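Local coordinates for alpha-11 giardin (Giardia intestinalis, PDB 2II2), which is an annexin that binds calcium and probably acidic phospholipids, and may help attach the parasite to the intestinal mucosa and remodel its cytoskeleton, at residues 201-204 / 205-209; 179-182 / 183-187. All coordinates share one frame; numbering follows the deposited sequence.

Contact 1: 201-204 / 205-209; sequences TGKS and VQEAI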
loop_
_atom_site.group_PDB
_atom_site.type_symbol
_atom_site.label_atom_id
_atom_site.label_comp_id
_atom_site.label_asym_id
_atom_site.label_seq_id
_atom_site.Cartn_x
_atom_site.Cartn_y
_atom_site.Cartn_z
ATOM N N THR A 201 9.717 -2.278 27.756
ATOM C CA THR A 201 10.394 -1.041 27.372
ATOM C C THR A 201 9.657 0.244 27.738
ATOM O O THR A 201 10.261 1.324 27.758
ATOM C CB THR A 201 10.602 -0.963 25.827
ATOM O OG1 THR A 201 9.335 -0.873 25.175
ATOM C CG2 THR A 201 11.397 -2.140 25.301
ATOM N N GLY A 202 8.349 0.135 27.947
ATOM C CA GLY A 202 7.489 1.298 28.079
ATOM C C GLY A 202 7.289 2.068 26.789
ATOM O O GLY A 202 6.761 3.164 26.802
ATOM N N LYS A 203 7.644 1.443 25.666
ATOM C CA LYS A 203 7.511 2.050 24.354
ATOM C C LYS A 203 6.704 1.160 23.433
ATOM O O LYS A 203 6.722 -0.073 23.566
ATOM C CB LYS A 203 8.906 2.280 23.715
ATOM C CG LYS A 203 9.883 3.100 24.528
ATOM C CD LYS A 203 9.460 4.545 24.570
ATOM C CE LYS A 203 10.562 5.463 25.095
ATOM N NZ LYS A 203 10.058 6.868 25.124
ATOM N N SER A 204 6.051 1.785 22.458
ATOM C CA SER A 204 5.515 1.044 21.339
ATOM C C SER A 204 6.660 0.624 20.408
ATOM O O SER A 204 7.722 1.260 20.331
ATOM C CB SER A 204 4.480 1.852 20.555
ATOM O OG SER A 204 5.123 2.884 19.846
ATOM N N VAL A 205 6.406 -0.471 19.701
ATOM C CA VAL A 205 7.340 -0.933 18.689
ATOM C C VAL A 205 7.482 0.147 17.622
ATOM O O VAL A 205 8.585 0.395 17.158
ATOM C CB VAL A 205 6.929 -2.305 18.088
ATOM C CG1 VAL A 205 7.890 -2.695 16.975
ATOM C CG2 VAL A 205 6.925 -3.403 19.170
ATOM N N GLN A 206 6.369 0.777 17.232
ATOM C CA GLN A 206 6.446 1.856 16.242
ATOM C C GLN A 206 7.430 2.935 16.687
ATOM O O GLN A 206 8.280 3.380 15.911
ATOM C CB GLN A 206 5.087 2.494 16.000
ATOM C CG GLN A 206 5.140 3.601 14.935
ATOM C CD GLN A 206 3.974 4.566 14.971
ATOM O OE1 GLN A 206 4.168 5.775 14.763
ATOM N NE2 GLN A 206 2.794 4.089 15.227
ATOM N N GLU A 207 7.303 3.386 17.930
ATOM C CA GLU A 207 8.165 4.451 18.413
ATOM C C GLU A 207 9.625 4.016 18.390
ATOM O O GLU A 207 10.507 4.773 17.981
ATOM C CB GLU A 207 7.786 4.930 19.821
ATOM C CG GLU A 207 8.648 6.142 20.237
ATOM C CD GLU A 207 8.468 6.573 21.679
ATOM O OE1 GLU A 207 7.314 6.624 22.147
ATOM O OE2 GLU A 207 9.491 6.933 22.317
ATOM N N ALA A 208 9.866 2.791 18.857
ATOM C CA ALA A 208 11.231 2.262 18.881
ATOM C C ALA A 208 11.821 2.181 17.464
ATOM O O ALA A 208 12.970 2.552 17.255
ATOM C CB ALA A 208 11.266 0.945 19.587
ATOM N N ILE A 209 11.029 1.699 16.508
ATOM C CA ILE A 209 11.500 1.682 15.118
ATOM C C ILE A 209 11.807 3.092 14.597
ATOM O O ILE A 209 12.829 3.317 13.971
ATOM C CB ILE A 209 10.459 0.996 14.218
ATOM C CG1 ILE A 209 10.344 -0.493 14.538
ATOM C CG2 ILE A 209 10.792 1.165 12.751
ATOM C CD1 ILE A 209 9.121 -1.169 13.898
HETATM O O HOH W 1 5.777 4.686 22.762
#
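K203 and E207 cross obliquely beside the first turn of helix 205-212. The lysine chain bends at chi2 (-71°) and then runs straight out to NZ. The glutamate chain is extended beyond CG. K203 NZ reaches E207 OE2 at 2.9 Å, on the syn side of the carboxylate and 23° out of its plane. The lysine methylenes lie alongside the same oxygen, with K203 CD 3.3 Å from E207 OE2.

S204 is the N-cap of this helix. Its chi1 of 71° sets OG between the backbone N and the carbonyl carbon, facing the open end of the turn. There S204 OG accepts from E207 N at 2.9 Å. A208 N donates to S204 O at 3.0 Å, a main-chain bond of the first turn. A water accepts from S204 N and donates to E207 OE1. Before the cap, T201 OG1 accepts from K203 N at 2.9 Å, an ST turn, and G202 leaves helix 187-201 with positive phi.

E207 is thus held through its backbone N and both carboxylate oxygens. Its negative charge near the helix N-terminus is probably favoured by the helix dipole as well as by K203.

Contact 2: 179-182 / 183-187; sequences VRLI and ITSTA
The chain runs through the last turn of helix 175-184, with I183 N bonded to V179 O at 2.8 Å, into the short link before helix 187-201. Two hydroxyls fold back onto carbonyls four residues earlier. T184 OG1 donates to R180 O at 2.7 Å. A chi1 of 64° turns this hydroxyl back toward the preceding turn. T184 N bonds to the same carbonyl oxygen, R180 O, at 3.0 Å, and the two donors come from opposite faces of its plane. R180 O is therefore gripped twice by one residue.

S185 OG lies beside its own backbone N and donates to L181 O at 2.6 Å, tilted 33° from the carbonyl plane. L181 CD2 passes 4.0 Å from S185 OG. S185 N donates to I182 O at 3.3 Å, from above the carbonyl plane.

This is the C-terminal end of a helix in the all-helical annexin fold, and here T184 and S185 use their hydroxyls on carbonyls of the last turn. The next helix follows at once: T186 is its N-cap, and T186 OG1 accepts from E189 N. R153 donates to S185 OG, so that this hydroxyl both gives and receives a bond.

On another side of the turn, V179 and I183 lie side by side and point the same way, V179 CG1 to I183 CG1 at 3.8 Å. V179 also packs on L141 and L144 of helix 137-147, while I182 and I183 touch A225 of helix 216-230. In the aliphatic part of the arginine, R180 CG passes 4.2 Å from the methyl T184 CG2. The R180 guanidinium reaches away to salt bridges with E176 and E148.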
loop_
_atom_site.group_PDB
_atom_site.type_symbol
_atom_site.label_atom_id
_atom_site.label_comp_id
_atom_site.label_asym_id
_atom_site.label_seq_id
_atom_site.Cartn_x
_atom_site.Cartn_y
_atom_site.Cartn_z
ATOM N N VAL A 179 13.995 -8.076 10.721
ATOM C CA VAL A 179 13.057 -8.311 9.652
ATOM C C VAL A 179 12.573 -9.762 9.712
ATOM O O VAL A 179 11.363 -10.031 9.609
ATOM C CB VAL A 179 13.688 -7.995 8.280
ATOM C CG1 VAL A 179 12.756 -8.456 7.171
ATOM C CG2 VAL A 179 13.933 -6.516 8.168
ATOM N N ARG A 180 13.488 -10.721 9.865
ATOM C CA ARG A 180 13.095 -12.120 9.893
ATOM C C ARG A 180 12.119 -12.369 11.021
ATOM O O ARG A 180 11.105 -13.055 10.814
ATOM C CB ARG A 180 14.319 -12.998 10.048
ATOM C CG ARG A 180 14.037 -14.455 10.046
ATOM C CD ARG A 180 15.353 -15.218 10.036
ATOM N NE ARG A 180 16.218 -14.827 8.919
ATOM C CZ ARG A 180 16.109 -15.304 7.679
ATOM N NH1 ARG A 180 15.162 -16.181 7.356
ATOM N NH2 ARG A 180 16.945 -14.890 6.744
ATOM N N LEU A 181 12.427 -11.822 12.209
ATOM C CA LEU A 181 11.515 -12.017 13.348
ATOM C C LEU A 181 10.100 -11.560 13.031
ATOM O O LEU A 181 9.125 -12.319 13.212
ATOM C CB LEU A 181 12.062 -11.330 14.586
ATOM C CG LEU A 181 11.364 -11.571 15.934
ATOM C CD1 LEU A 181 12.329 -11.243 17.047
ATOM C CD2 LEU A 181 10.092 -10.736 16.093
ATOM N N ILE A 182 10.001 -10.339 12.515
ATOM C CA ILE A 182 8.677 -9.778 12.250
ATOM C C ILE A 182 7.955 -10.532 11.128
ATOM O O ILE A 182 6.801 -10.938 11.277
ATOM C CB ILE A 182 8.789 -8.291 11.908
ATOM C CG1 ILE A 182 9.293 -7.490 13.111
ATOM C CG2 ILE A 182 7.449 -7.733 11.493
ATOM C CD1 ILE A 182 9.705 -6.074 12.790
ATOM N N ILE A 183 8.654 -10.730 10.008
ATOM C CA ILE A 183 8.040 -11.345 8.831
ATOM C C ILE A 183 7.598 -12.797 9.025
ATOM O O ILE A 183 6.639 -13.239 8.371
ATOM C CB ILE A 183 8.983 -11.247 7.573
ATOM C CG1 ILE A 183 9.164 -9.806 7.107
ATOM C CG2 ILE A 183 8.573 -12.242 6.461
ATOM C CD1 ILE A 183 7.965 -9.233 6.448
ATOM N N THR A 184 8.280 -13.524 9.910
ATOM C CA THR A 184 7.952 -14.929 10.118
ATOM C C THR A 184 7.066 -15.173 11.328
ATOM O O THR A 184 6.758 -16.325 11.627
ATOM C CB THR A 184 9.219 -15.817 10.264
ATOM O OG1 THR A 184 9.943 -15.441 11.441
ATOM C CG2 THR A 184 10.138 -15.724 9.048
ATOM N N SER A 185 6.631 -14.129 12.024
ATOM C CA SER A 185 5.783 -14.324 13.201
ATOM C C SER A 185 4.377 -14.633 12.794
ATOM O O SER A 185 3.821 -13.971 11.921
ATOM C CB SER A 185 5.737 -13.063 14.075
ATOM O OG SER A 185 6.986 -12.735 14.658
ATOM N N THR A 186 3.772 -15.597 13.485
ATOM C CA THR A 186 2.333 -15.739 13.363
ATOM C C THR A 186 1.627 -14.556 14.042
ATOM O O THR A 186 2.188 -13.915 14.935
ATOM C CB THR A 186 1.824 -17.041 14.000
ATOM O OG1 THR A 186 2.054 -16.974 15.410
ATOM C CG2 THR A 186 2.504 -18.255 13.404
ATOM N N ALA A 187 0.386 -14.305 13.646
ATOM C CA ALA A 187 -0.381 -13.225 14.270
ATOM C C ALA A 187 -0.574 -13.485 15.759
ATOM O O ALA A 187 -0.481 -12.566 16.569
ATOM C CB ALA A 187 -1.734 -13.027 13.590
#

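In the fold
Contact 2 comes first along the chain, at the end of helix 175-184. Contact 1 follows at the start of helix 205-212. Helix 187-201 runs between them. The two centres are about 17 Å apart, and the nearest atoms, about 5 Å apart, do not touch. Both lie on the same side of the chain's centre. Both pack against helices 187-201 and 216-230, with V179 and I209 each touching L222. The two contacts thus mark the two turns that join three successive helices of the annexin fold. Both lie away from the residues seen to bind calcium and join helices of the fold.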